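Local coordinates for conserved hypothetical alanine and leucine RICH protein (Mycobacterium tuberculosis, PDB 2WAM), which is of unknown function but belongs to the PAC2 family and represents a duplicated gene family of actinobacteria, at residues G47-E52 / L97-A102; V67-E73 / F144-L150; L106-R112 / L150-K155; L89-D94 / Y134-S139. All coordinates share one frame; numbering follows the deposited sequence.

Interaction 1 (G47-E52 / L97-A102)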
# COMPACT_ATOMS: atom_id res chain seq x y z
N GLY A 47 -4.82 -6.82 -4.14
CA GLY A 47 -4.57 -8.03 -3.39
C GLY A 47 -5.80 -8.91 -3.21
O GLY A 47 -5.76 -9.86 -2.43
N MET A 48 -6.89 -8.59 -3.91
CA MET A 48 -8.09 -9.41 -3.78
C MET A 48 -8.78 -9.79 -5.10
O MET A 48 -9.10 -10.95 -5.30
CB MET A 48 -9.10 -8.76 -2.83
CG MET A 48 -10.17 -9.75 -2.38
SD MET A 48 -9.49 -11.17 -1.48
CE MET A 48 -10.58 -12.37 -2.15
N TYR A 49 -9.01 -8.81 -5.97
CA TYR A 49 -9.61 -9.09 -7.27
C TYR A 49 -9.44 -7.95 -8.26
O TYR A 49 -9.41 -6.78 -7.87
CB TYR A 49 -11.10 -9.43 -7.14
CG TYR A 49 -11.98 -8.28 -6.69
CD1 TYR A 49 -12.47 -7.34 -7.60
CD2 TYR A 49 -12.36 -8.14 -5.36
CE1 TYR A 49 -13.29 -6.29 -7.20
CE2 TYR A 49 -13.17 -7.10 -4.95
CZ TYR A 49 -13.64 -6.18 -5.86
OH TYR A 49 -14.45 -5.15 -5.43
N GLU A 50 -9.32 -8.32 -9.53
CA GLU A 50 -9.43 -7.39 -10.64
C GLU A 50 -10.82 -7.50 -11.27
O GLU A 50 -11.32 -8.61 -11.52
CB GLU A 50 -8.41 -7.72 -11.71
CG GLU A 50 -6.98 -7.40 -11.37
CD GLU A 50 -6.13 -7.19 -12.62
OE1 GLU A 50 -6.68 -7.29 -13.75
OE2 GLU A 50 -4.92 -6.90 -12.46
N LEU A 51 -11.43 -6.36 -11.54
CA LEU A 51 -12.65 -6.32 -12.34
C LEU A 51 -12.36 -6.41 -13.82
O LEU A 51 -11.40 -5.83 -14.31
CB LEU A 51 -13.41 -5.03 -12.07
CG LEU A 51 -14.15 -5.04 -10.75
CD1 LEU A 51 -14.81 -3.71 -10.51
CD2 LEU A 51 -15.16 -6.20 -10.75
N GLU A 52 -13.19 -7.15 -14.54
CA GLU A 52 -13.24 -7.06 -15.99
C GLU A 52 -14.29 -6.00 -16.35
O GLU A 52 -15.44 -6.33 -16.65
CB GLU A 52 -13.64 -8.41 -16.58
CG GLU A 52 -13.56 -8.48 -18.08
CD GLU A 52 -12.16 -8.76 -18.56
OE1 GLU A 52 -11.20 -8.49 -17.79
OE2 GLU A 52 -12.02 -9.25 -19.70
N LEU A 97 -16.21 -13.14 -17.80
CA LEU A 97 -15.51 -12.87 -16.54
C LEU A 97 -15.94 -11.52 -15.95
O LEU A 97 -16.01 -10.50 -16.65
CB LEU A 97 -14.01 -12.90 -16.76
CG LEU A 97 -13.14 -12.77 -15.51
CD1 LEU A 97 -13.24 -14.03 -14.67
CD2 LEU A 97 -11.72 -12.53 -15.95
N VAL A 98 -16.24 -11.52 -14.66
CA VAL A 98 -16.59 -10.29 -13.98
C VAL A 98 -15.44 -9.87 -13.07
O VAL A 98 -15.07 -8.71 -13.05
CB VAL A 98 -17.90 -10.42 -13.18
CG1 VAL A 98 -18.12 -9.18 -12.27
CG2 VAL A 98 -19.07 -10.63 -14.14
N ALA A 99 -14.88 -10.83 -12.33
CA ALA A 99 -13.75 -10.56 -11.44
C ALA A 99 -12.82 -11.76 -11.28
O ALA A 99 -13.28 -12.89 -11.03
CB ALA A 99 -14.26 -10.07 -10.08
N SER A 100 -11.52 -11.53 -11.42
CA SER A 100 -10.52 -12.56 -11.11
C SER A 100 -10.03 -12.31 -9.71
O SER A 100 -9.49 -11.24 -9.43
CB SER A 100 -9.30 -12.49 -12.04
OG SER A 100 -9.68 -12.26 -13.37
N PHE A 101 -10.18 -13.29 -8.84
CA PHE A 101 -9.61 -13.16 -7.51
C PHE A 101 -8.12 -13.49 -7.51
O PHE A 101 -7.63 -14.21 -8.39
CB PHE A 101 -10.41 -13.96 -6.49
CG PHE A 101 -11.77 -13.39 -6.23
CD1 PHE A 101 -12.84 -13.69 -7.06
CD2 PHE A 101 -11.99 -12.53 -5.17
CE1 PHE A 101 -14.10 -13.15 -6.83
CE2 PHE A 101 -13.24 -11.99 -4.93
CZ PHE A 101 -14.29 -12.30 -5.76
N ALA A 102 -7.41 -12.91 -6.56
CA ALA A 102 -5.98 -13.09 -6.43
C ALA A 102 -5.67 -14.45 -5.79
O ALA A 102 -5.23 -14.54 -4.64
CB ALA A 102 -5.39 -11.95 -5.59

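Interaction 2 (V67-E73 / F144-L150)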
# COMPACT_ATOMS: atom_id res chain seq x y z
N VAL A 67 -29.26 -14.09 -9.56
CA VAL A 67 -28.91 -15.13 -8.60
C VAL A 67 -27.38 -15.30 -8.59
O VAL A 67 -26.72 -15.19 -9.63
CB VAL A 67 -29.61 -16.45 -8.99
CG1 VAL A 67 -28.97 -17.63 -8.31
CG2 VAL A 67 -31.08 -16.37 -8.65
N LEU A 68 -26.81 -15.53 -7.41
CA LEU A 68 -25.39 -15.81 -7.28
C LEU A 68 -25.22 -17.26 -6.85
O LEU A 68 -25.74 -17.66 -5.81
CB LEU A 68 -24.72 -14.89 -6.26
CG LEU A 68 -23.29 -15.29 -5.85
CD1 LEU A 68 -22.34 -15.35 -7.06
CD2 LEU A 68 -22.74 -14.36 -4.79
N VAL A 69 -24.50 -18.04 -7.65
CA VAL A 69 -24.17 -19.42 -7.32
C VAL A 69 -22.70 -19.48 -6.93
O VAL A 69 -21.86 -18.95 -7.66
CB VAL A 69 -24.39 -20.36 -8.53
CG1 VAL A 69 -24.07 -21.78 -8.15
CG2 VAL A 69 -25.80 -20.25 -9.06
N HIS A 70 -22.38 -20.10 -5.80
CA HIS A 70 -20.97 -20.32 -5.42
C HIS A 70 -20.60 -21.80 -5.36
O HIS A 70 -21.31 -22.61 -4.74
CB HIS A 70 -20.55 -19.55 -4.14
CG HIS A 70 -21.44 -19.76 -2.95
ND1 HIS A 70 -21.01 -20.42 -1.82
CD2 HIS A 70 -22.71 -19.36 -2.69
CE1 HIS A 70 -21.99 -20.43 -0.92
NE2 HIS A 70 -23.03 -19.79 -1.43
N ALA A 71 -19.50 -22.12 -6.02
CA ALA A 71 -19.01 -23.49 -6.12
C ALA A 71 -17.51 -23.56 -5.92
O ALA A 71 -16.74 -23.29 -6.84
CB ALA A 71 -19.39 -24.08 -7.48
N LEU A 72 -17.09 -23.93 -4.72
CA LEU A 72 -15.68 -23.92 -4.35
C LEU A 72 -15.13 -25.31 -3.99
O LEU A 72 -15.77 -26.09 -3.28
CB LEU A 72 -15.44 -22.91 -3.21
CG LEU A 72 -15.93 -21.47 -3.45
CD1 LEU A 72 -15.70 -20.59 -2.24
CD2 LEU A 72 -15.27 -20.87 -4.68
N GLU A 73 -13.94 -25.61 -4.49
CA GLU A 73 -13.33 -26.92 -4.30
C GLU A 73 -12.24 -26.85 -3.25
O GLU A 73 -11.50 -25.87 -3.18
CB GLU A 73 -12.72 -27.41 -5.60
CG GLU A 73 -13.53 -27.09 -6.82
CD GLU A 73 -12.74 -27.29 -8.09
OE1 GLU A 73 -11.77 -28.07 -8.07
OE2 GLU A 73 -13.09 -26.65 -9.11
N PHE A 144 -27.08 -14.51 -14.68
CA PHE A 144 -26.80 -14.88 -13.30
C PHE A 144 -25.31 -14.91 -13.06
O PHE A 144 -24.52 -14.88 -14.00
CB PHE A 144 -27.50 -16.19 -12.88
CG PHE A 144 -27.02 -17.43 -13.60
CD1 PHE A 144 -26.13 -18.29 -12.98
CD2 PHE A 144 -27.49 -17.75 -14.87
CE1 PHE A 144 -25.70 -19.45 -13.63
CE2 PHE A 144 -27.06 -18.90 -15.52
CZ PHE A 144 -26.16 -19.75 -14.90
N LEU A 145 -24.92 -14.94 -11.78
CA LEU A 145 -23.51 -14.96 -11.42
C LEU A 145 -23.05 -16.33 -10.92
O LEU A 145 -23.81 -17.08 -10.29
CB LEU A 145 -23.21 -13.88 -10.38
CG LEU A 145 -23.42 -12.44 -10.84
CD1 LEU A 145 -23.21 -11.45 -9.70
CD2 LEU A 145 -22.48 -12.13 -12.00
N LEU A 146 -21.80 -16.65 -11.21
CA LEU A 146 -21.19 -17.89 -10.74
C LEU A 146 -19.85 -17.56 -10.13
O LEU A 146 -18.99 -17.02 -10.80
CB LEU A 146 -20.97 -18.88 -11.89
CG LEU A 146 -20.16 -20.14 -11.51
CD1 LEU A 146 -20.86 -20.98 -10.45
CD2 LEU A 146 -19.84 -21.00 -12.73
N LEU A 147 -19.69 -17.88 -8.85
CA LEU A 147 -18.40 -17.80 -8.17
C LEU A 147 -17.79 -19.21 -8.09
O LEU A 147 -18.38 -20.09 -7.45
CB LEU A 147 -18.57 -17.23 -6.76
CG LEU A 147 -17.31 -17.20 -5.88
CD1 LEU A 147 -16.30 -16.18 -6.39
CD2 LEU A 147 -17.68 -16.93 -4.45
N ALA A 148 -16.63 -19.42 -8.71
CA ALA A 148 -16.06 -20.77 -8.79
C ALA A 148 -14.54 -20.80 -8.79
O ALA A 148 -13.89 -19.78 -9.04
CB ALA A 148 -16.60 -21.53 -10.02
N GLY A 149 -13.99 -21.98 -8.50
CA GLY A 149 -12.55 -22.16 -8.36
C GLY A 149 -12.19 -22.82 -7.05
O GLY A 149 -13.02 -23.48 -6.42
N LEU A 150 -10.94 -22.64 -6.62
CA LEU A 150 -10.45 -23.24 -5.37
C LEU A 150 -10.94 -22.47 -4.15
O LEU A 150 -10.89 -21.25 -4.13
CB LEU A 150 -8.92 -23.26 -5.33
CG LEU A 150 -8.23 -23.91 -6.53
CD1 LEU A 150 -6.81 -24.28 -6.19
CD2 LEU A 150 -8.99 -25.15 -6.94
O HOH W 1 -15.40 -24.96 -9.09

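Interaction 3 (L106-R112 / L150-K155)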
# COMPACT_ATOMS: atom_id res chain seq x y z
N LEU A 106 -3.90 -16.20 -2.10
CA LEU A 106 -4.83 -16.87 -1.20
C LEU A 106 -4.57 -18.37 -1.07
O LEU A 106 -5.25 -19.07 -0.33
CB LEU A 106 -6.28 -16.65 -1.66
CG LEU A 106 -6.77 -15.21 -1.79
CD1 LEU A 106 -8.09 -15.18 -2.51
CD2 LEU A 106 -6.89 -14.54 -0.43
N LEU A 107 -3.57 -18.86 -1.79
CA LEU A 107 -3.35 -20.30 -1.87
C LEU A 107 -2.06 -20.76 -1.19
O LEU A 107 -1.01 -20.10 -1.29
CB LEU A 107 -3.39 -20.73 -3.33
CG LEU A 107 -3.02 -22.16 -3.65
CD1 LEU A 107 -4.16 -23.08 -3.23
CD2 LEU A 107 -2.69 -22.31 -5.13
N ASP A 108 -2.14 -21.87 -0.48
CA ASP A 108 -0.94 -22.53 0.02
C ASP A 108 -0.47 -23.53 -1.04
O ASP A 108 -1.02 -24.62 -1.18
CB ASP A 108 -1.25 -23.24 1.33
CG ASP A 108 -0.05 -23.98 1.92
OD1 ASP A 108 0.92 -24.28 1.19
OD2 ASP A 108 -0.10 -24.27 3.12
N TYR A 109 0.56 -23.15 -1.80
CA TYR A 109 0.99 -23.94 -2.94
C TYR A 109 1.59 -25.29 -2.57
O TYR A 109 1.47 -26.26 -3.32
CB TYR A 109 1.98 -23.16 -3.79
CG TYR A 109 1.32 -22.17 -4.70
CD1 TYR A 109 1.11 -20.87 -4.30
CD2 TYR A 109 0.92 -22.54 -5.98
CE1 TYR A 109 0.51 -19.95 -5.12
CE2 TYR A 109 0.33 -21.62 -6.83
CZ TYR A 109 0.14 -20.32 -6.39
OH TYR A 109 -0.44 -19.37 -7.21
N ARG A 110 2.25 -25.36 -1.42
CA ARG A 110 2.85 -26.60 -1.00
C ARG A 110 1.85 -27.61 -0.42
O ARG A 110 2.18 -28.79 -0.32
CB ARG A 110 4.04 -26.35 -0.07
CG ARG A 110 5.30 -25.95 -0.84
CD ARG A 110 6.44 -25.50 0.06
NE ARG A 110 7.23 -26.61 0.59
CZ ARG A 110 7.00 -27.21 1.76
NH1 ARG A 110 5.99 -26.82 2.52
NH2 ARG A 110 7.78 -28.21 2.16
N SER A 111 0.65 -27.17 -0.04
CA SER A 111 -0.41 -28.12 0.36
C SER A 111 -1.14 -28.59 -0.88
O SER A 111 -1.54 -29.74 -0.98
CB SER A 111 -1.43 -27.51 1.33
OG SER A 111 -0.86 -27.18 2.58
N ARG A 112 -1.32 -27.69 -1.84
CA ARG A 112 -1.96 -28.05 -3.10
C ARG A 112 -1.08 -27.72 -4.31
O ARG A 112 -1.32 -26.74 -5.00
CB ARG A 112 -3.32 -27.39 -3.22
CG ARG A 112 -4.34 -28.01 -2.30
CD ARG A 112 -5.71 -27.43 -2.49
NE ARG A 112 -5.82 -26.10 -1.92
CZ ARG A 112 -6.95 -25.41 -1.88
NH1 ARG A 112 -8.06 -25.92 -2.38
NH2 ARG A 112 -6.96 -24.20 -1.34
N LEU A 150 -10.94 -22.64 -6.62
CA LEU A 150 -10.45 -23.24 -5.37
C LEU A 150 -10.94 -22.47 -4.15
O LEU A 150 -10.89 -21.25 -4.13
CB LEU A 150 -8.92 -23.26 -5.33
CG LEU A 150 -8.23 -23.91 -6.53
CD1 LEU A 150 -6.81 -24.28 -6.19
CD2 LEU A 150 -8.99 -25.15 -6.94
N GLU A 151 -11.38 -23.19 -3.13
CA GLU A 151 -11.51 -22.60 -1.80
C GLU A 151 -10.14 -22.08 -1.36
O GLU A 151 -9.16 -22.82 -1.36
CB GLU A 151 -12.01 -23.64 -0.80
CG GLU A 151 -12.12 -23.16 0.63
CD GLU A 151 -12.45 -24.30 1.57
OE1 GLU A 151 -11.68 -25.28 1.59
OE2 GLU A 151 -13.48 -24.23 2.27
N PRO A 152 -10.06 -20.79 -0.98
CA PRO A 152 -8.79 -20.23 -0.49
C PRO A 152 -8.33 -20.88 0.83
O PRO A 152 -9.15 -21.42 1.57
CB PRO A 152 -9.12 -18.75 -0.25
CG PRO A 152 -10.50 -18.51 -0.80
CD PRO A 152 -11.18 -19.85 -0.86
N ASP A 153 -7.03 -20.83 1.11
CA ASP A 153 -6.52 -21.22 2.43
C ASP A 153 -6.51 -20.00 3.34
O ASP A 153 -6.78 -20.10 4.54
CB ASP A 153 -5.10 -21.78 2.33
CG ASP A 153 -5.02 -23.04 1.52
OD1 ASP A 153 -4.87 -22.94 0.30
OD2 ASP A 153 -5.12 -24.13 2.12
N LEU A 154 -6.19 -18.86 2.76
CA LEU A 154 -5.96 -17.64 3.51
C LEU A 154 -7.11 -16.65 3.41
O LEU A 154 -7.94 -16.74 2.50
CB LEU A 154 -4.70 -16.97 2.98
CG LEU A 154 -3.50 -17.90 2.90
CD1 LEU A 154 -2.30 -17.14 2.40
CD2 LEU A 154 -3.21 -18.53 4.27
N LYS A 155 -7.15 -15.73 4.37
CA LYS A 155 -7.97 -14.52 4.31
C LYS A 155 -9.46 -14.67 4.02
O LYS A 155 -10.01 -13.92 3.21
CB LYS A 155 -7.39 -13.60 3.24
CG LYS A 155 -6.01 -13.12 3.54
CD LYS A 155 -5.32 -12.72 2.26
CE LYS A 155 -4.04 -11.98 2.56
NZ LYS A 155 -3.15 -12.08 1.41
O HOH W 2 -3.77 -25.35 -0.51

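Interaction 4 (L89-D94 / Y134-S139)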
# COMPACT_ATOMS: atom_id res chain seq x y z
N LEU A 89 -21.65 -25.60 -16.29
CA LEU A 89 -22.22 -24.28 -16.50
C LEU A 89 -21.34 -23.43 -17.42
O LEU A 89 -21.81 -22.89 -18.41
CB LEU A 89 -22.46 -23.56 -15.17
CG LEU A 89 -23.51 -24.15 -14.22
CD1 LEU A 89 -23.54 -23.38 -12.90
CD2 LEU A 89 -24.86 -24.15 -14.88
N LYS A 90 -20.06 -23.31 -17.09
CA LYS A 90 -19.16 -22.48 -17.90
C LYS A 90 -19.02 -22.97 -19.35
O LYS A 90 -18.81 -22.17 -20.26
CB LYS A 90 -17.79 -22.38 -17.23
CG LYS A 90 -17.83 -21.75 -15.85
CD LYS A 90 -16.65 -22.22 -14.98
CE LYS A 90 -15.34 -21.63 -15.46
NZ LYS A 90 -14.19 -22.45 -15.01
N ALA A 91 -19.15 -24.28 -19.57
CA ALA A 91 -18.99 -24.88 -20.89
C ALA A 91 -20.27 -24.83 -21.74
O ALA A 91 -20.21 -24.76 -22.96
CB ALA A 91 -18.53 -26.33 -20.74
N ALA A 92 -21.42 -24.87 -21.08
CA ALA A 92 -22.69 -25.00 -21.77
C ALA A 92 -23.41 -23.67 -22.00
O ALA A 92 -24.26 -23.57 -22.88
CB ALA A 92 -23.59 -25.98 -21.00
N LEU A 93 -23.06 -22.64 -21.22
CA LEU A 93 -23.70 -21.33 -21.32
C LEU A 93 -22.73 -20.20 -21.65
O LEU A 93 -21.53 -20.32 -21.39
CB LEU A 93 -24.43 -21.02 -20.03
CG LEU A 93 -25.65 -21.91 -19.77
CD1 LEU A 93 -26.11 -21.71 -18.36
CD2 LEU A 93 -26.78 -21.64 -20.77
N ASP A 94 -23.24 -19.12 -22.22
CA ASP A 94 -22.42 -17.93 -22.49
C ASP A 94 -21.82 -17.40 -21.20
O ASP A 94 -22.54 -17.09 -20.25
CB ASP A 94 -23.25 -16.84 -23.17
CG ASP A 94 -23.45 -17.08 -24.67
OD1 ASP A 94 -22.87 -18.06 -25.20
OD2 ASP A 94 -24.18 -16.28 -25.32
N TYR A 134 -17.96 -15.16 -12.41
CA TYR A 134 -18.48 -15.10 -13.79
C TYR A 134 -19.91 -14.59 -13.91
O TYR A 134 -20.73 -14.77 -13.01
CB TYR A 134 -18.44 -16.49 -14.44
CG TYR A 134 -17.07 -17.10 -14.53
CD1 TYR A 134 -16.64 -18.02 -13.59
CD2 TYR A 134 -16.21 -16.75 -15.56
CE1 TYR A 134 -15.38 -18.59 -13.67
CE2 TYR A 134 -14.96 -17.31 -15.65
CZ TYR A 134 -14.55 -18.24 -14.70
OH TYR A 134 -13.29 -18.80 -14.78
N ALA A 135 -20.21 -13.95 -15.05
CA ALA A 135 -21.59 -13.67 -15.46
C ALA A 135 -21.97 -14.64 -16.57
O ALA A 135 -21.26 -14.77 -17.55
CB ALA A 135 -21.72 -12.25 -15.95
N LEU A 136 -23.10 -15.31 -16.40
CA LEU A 136 -23.60 -16.24 -17.40
C LEU A 136 -25.03 -15.87 -17.80
O LEU A 136 -25.66 -15.02 -17.18
CB LEU A 136 -23.58 -17.68 -16.85
CG LEU A 136 -22.25 -18.34 -16.50
CD1 LEU A 136 -21.72 -17.80 -15.19
CD2 LEU A 136 -22.40 -19.87 -16.40
N ARG A 137 -25.54 -16.51 -18.85
CA ARG A 137 -26.95 -16.40 -19.21
C ARG A 137 -27.52 -17.78 -19.43
O ARG A 137 -26.89 -18.62 -20.08
CB ARG A 137 -27.14 -15.55 -20.46
CG ARG A 137 -26.31 -14.28 -20.48
CD ARG A 137 -26.56 -13.50 -21.75
NE ARG A 137 -27.67 -12.57 -21.58
CZ ARG A 137 -28.52 -12.25 -22.54
NH1 ARG A 137 -28.40 -12.79 -23.75
NH2 ARG A 137 -29.49 -11.39 -22.29
N ASP A 138 -28.70 -18.03 -18.89
CA ASP A 138 -29.36 -19.32 -19.07
C ASP A 138 -30.01 -19.43 -20.45
O ASP A 138 -29.88 -18.53 -21.28
CB ASP A 138 -30.38 -19.57 -17.96
CG ASP A 138 -31.64 -18.75 -18.11
OD1 ASP A 138 -32.54 -18.92 -17.26
OD2 ASP A 138 -31.74 -17.96 -19.08
N SER A 139 -30.72 -20.52 -20.69
CA SER A 139 -31.16 -20.85 -22.04
C SER A 139 -32.16 -19.85 -22.64
O SER A 139 -32.41 -19.88 -23.84
CB SER A 139 -31.69 -22.27 -22.12
OG SER A 139 -30.69 -23.21 -21.73
O HOH W 3 -26.06 -18.72 -22.63

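Interaction 1 (G47-E52 / L97-A102)
Tyr49 and Phe101 face each other in a non-hydrogen-bonded pair where strand 49-51 runs antiparallel to strand 97-101, and their rings lie side by side, pointing the same way. The planes meet obliquely, at 58°. Closer contact falls to Tyr49 CB, which sits over one face of the Phe101 ring near its rim, 3.8 Å from Phe101 CD2. Because Tyr49 CG lies between its own backbone N and carbonyl carbon (chi1 67°), the phenol is carried past Phe101 and away from the partner strand. Met48 bends at chi2 and chi3 to bring its methyl CE to the Phe101 ring, and Ala99 CB touches both Tyr49 CD1, 4.1 Å away, and Leu51 CD2, 4.0 Å away. Helix 156-169 closes this side, with Phe159 meeting Phe101 edge-to-face, while Pro43 and Phe53 of a second subunit pack on Tyr49 and Leu51.

The opposite face is loose. Glu50 and Ser100 form the central hydrogen-bonded pair, each N reaching the other's O at 2.9 Å, yet the Glu50 carboxylate leads off from the strand. Glu52 is exposed and poorly ordered, although its backbone N makes a straight bond (170°) to Val98 O. Val98 and Ala99 together face Leu133, a classic beta bulge on the other edge of strand 97-101. The main chains thus supply the polar bonds of this pair, and its amphipathic character, apolar toward helix and neighbouring subunit and acidic or hydroxylated on the reverse, implies that the apolar face carries most of the burial while the Glu50 and Ser100 side lies nearer solvent.

Interaction 2 (V67-E73 / F144-L150)
A parallel strand pair in the interior of the mixed sheet brings strand 67-73 beside strand 144-148, so that Leu68 to Glu73 match Leu145 to Leu150 residue for residue. The strand directions differ by 17°. Leu145 N donates to Val67 O and Leu145 O accepts from Val69 N; Leu147 repeats the pattern one step on, its N bound to Val69 O and its O to Ala71 N, both at 2.7 Å.

On one face, Leu68 CG stands opposite its backbone N (chi1 168°), which swings Leu68 CD1 across to Leu145 CB, 3.7 Å away. Leu147 CD2 lies 3.9 Å from His70 CB, whereas the imidazole, with CG between backbone N and carbonyl carbon (chi1 52°), leads away to where ND1 is hydrogen-bonded with Ser220 OG. Val69 and Leu146 occupy the other face, where Val69 CG1 meets Leu146 CD1 at 4.0 Å. Helix 81-92 covers that side, Ile82 touching Ala71 and Ala86 touching Ala148.

Pairing weakens where the second strand turns a corner at Gly149, whose backbone angles would jam a side chain against the preceding carbonyl O and so call for glycine. Gly149 N reaches Ala71 O only by a weak bond of 3.5 Å, although Gly149 O still accepts from Glu73 N. Leu72 CD2 packs against this corner, 3.9 Å from Gly149 O. Glu73, extended beyond CG, brings its carboxylate to a water that donates to Ala71 O at 3.1 Å and to Glu73 OE2 at 2.9 Å and accepts weakly from Gly149 N.

Interaction 3 (L106-R112 / L150-K155)
Leu106 O accepts two backbone N-H groups from the facing loop, Asp153 N at 2.9 Å and Leu154 N at 3.2 Å, which fixes the two irregular chains side by side. Around this joint Leu106 CB packs on Pro152 CB, and Leu106 CD2 touches Lys155 CD where the two side chains meet at about a right angle.

Asp153 OD1 gathers the polar contacts. Asp108 N reaches it in a nearly straight bond of 3.0 Å, and Arg112 NH2 makes a salt bridge at 2.9 Å from the opposite face of the carboxylate. A water donates to the same oxygen while bridging Asp108 O and Arg112 NE. The guanidinium stands 85° to the carboxylate and keeps Asp153 OD1 near its own plane; its NH2 also donates to Glu151 O, nearly along the C=O axis. Leu150 CD1 lies over one guanidinium face, and Leu107 CD1 meets that methyl at 4.2 Å. Such crowding of donors would favour an ionised Asp153, whose OD2 pairs with Arg110 of a fourth subunit. Asp108 OD1 meanwhile accepts from Ser111 N in an Asx motif that shapes the turn leading to Arg112.

The contact thus joins the exit of helix 103-106, on its way to strand 115-119, to the connection from strand 143-148 into helix 156-169, whose N-cap position is Lys155.

Interaction 4 (L89-D94 / Y134-S139)
Lys90 and Tyr134 cross at a slant, the aliphatic end of the lysine approaching the phenol obliquely with Lys90 CE 3.5 Å from Tyr134 CE1. A bend at chi3 (71°) directs the lysine along the ring toward its hydroxyl. Both polar ends then converge on Glu130, which forms a salt bridge with Lys90 NZ and a hydrogen bond with Tyr134 OH.

Leu136 meets the helix with a single methyl. Its CD2 rests 3.9 Å from Leu89 CB and also touches Leu89 O and Leu93 CB, lying against the last turn of helix 81-92. This helix is the connection of a beta-alpha-beta crossover from strand 67-73 to the parallel strand 94-101, and strands 131-137 and 143-148 lie between those two in the sheet. Leu93, the first residue to leave helical geometry, points its side chain at strand 131-137: its CG lies 3.5 Å from Arg137 O and its CD2 3.9 Å from Asp138 CA. Leu269 and Pro270 also touch this leucine.

As the chain enters strand 94-101, Asp94 O accepts a weak, bent bond from Arg137 N at 3.4 Å and also faces Leu136 CA. The charged ends of Asp94 and Arg137 do not meet. Beside them a water takes the hydrogen of Asp94 N at 2.9 Å and donates to Arg137 O at 2.7 Å.

Overall arrangement
From the N terminus, strand 49-51 pairs with strand 94-101, closing the first loop in interaction 1, and strand 67-73, begun inside that loop, is closed much later by strand 143-148 in interaction 2. Interactions 1 and 2 therefore cross, as do 1 and 4. Interaction 4, from helix 81-92 to strand 131-137, falls wholly within the span of interaction 2, whereas interaction 3 opens after interaction 1 has closed and crosses both 2 and 4. Interactions 1, 2 and 4 all reach one sheet, with Phe101 packing on Leu147 and Val98 on Ala135. Interaction 3 continues from interaction 2 through their common Leu150, tying the C-terminal end of strand 143-148 to the loop after helix 103-106, just before helix 156-169.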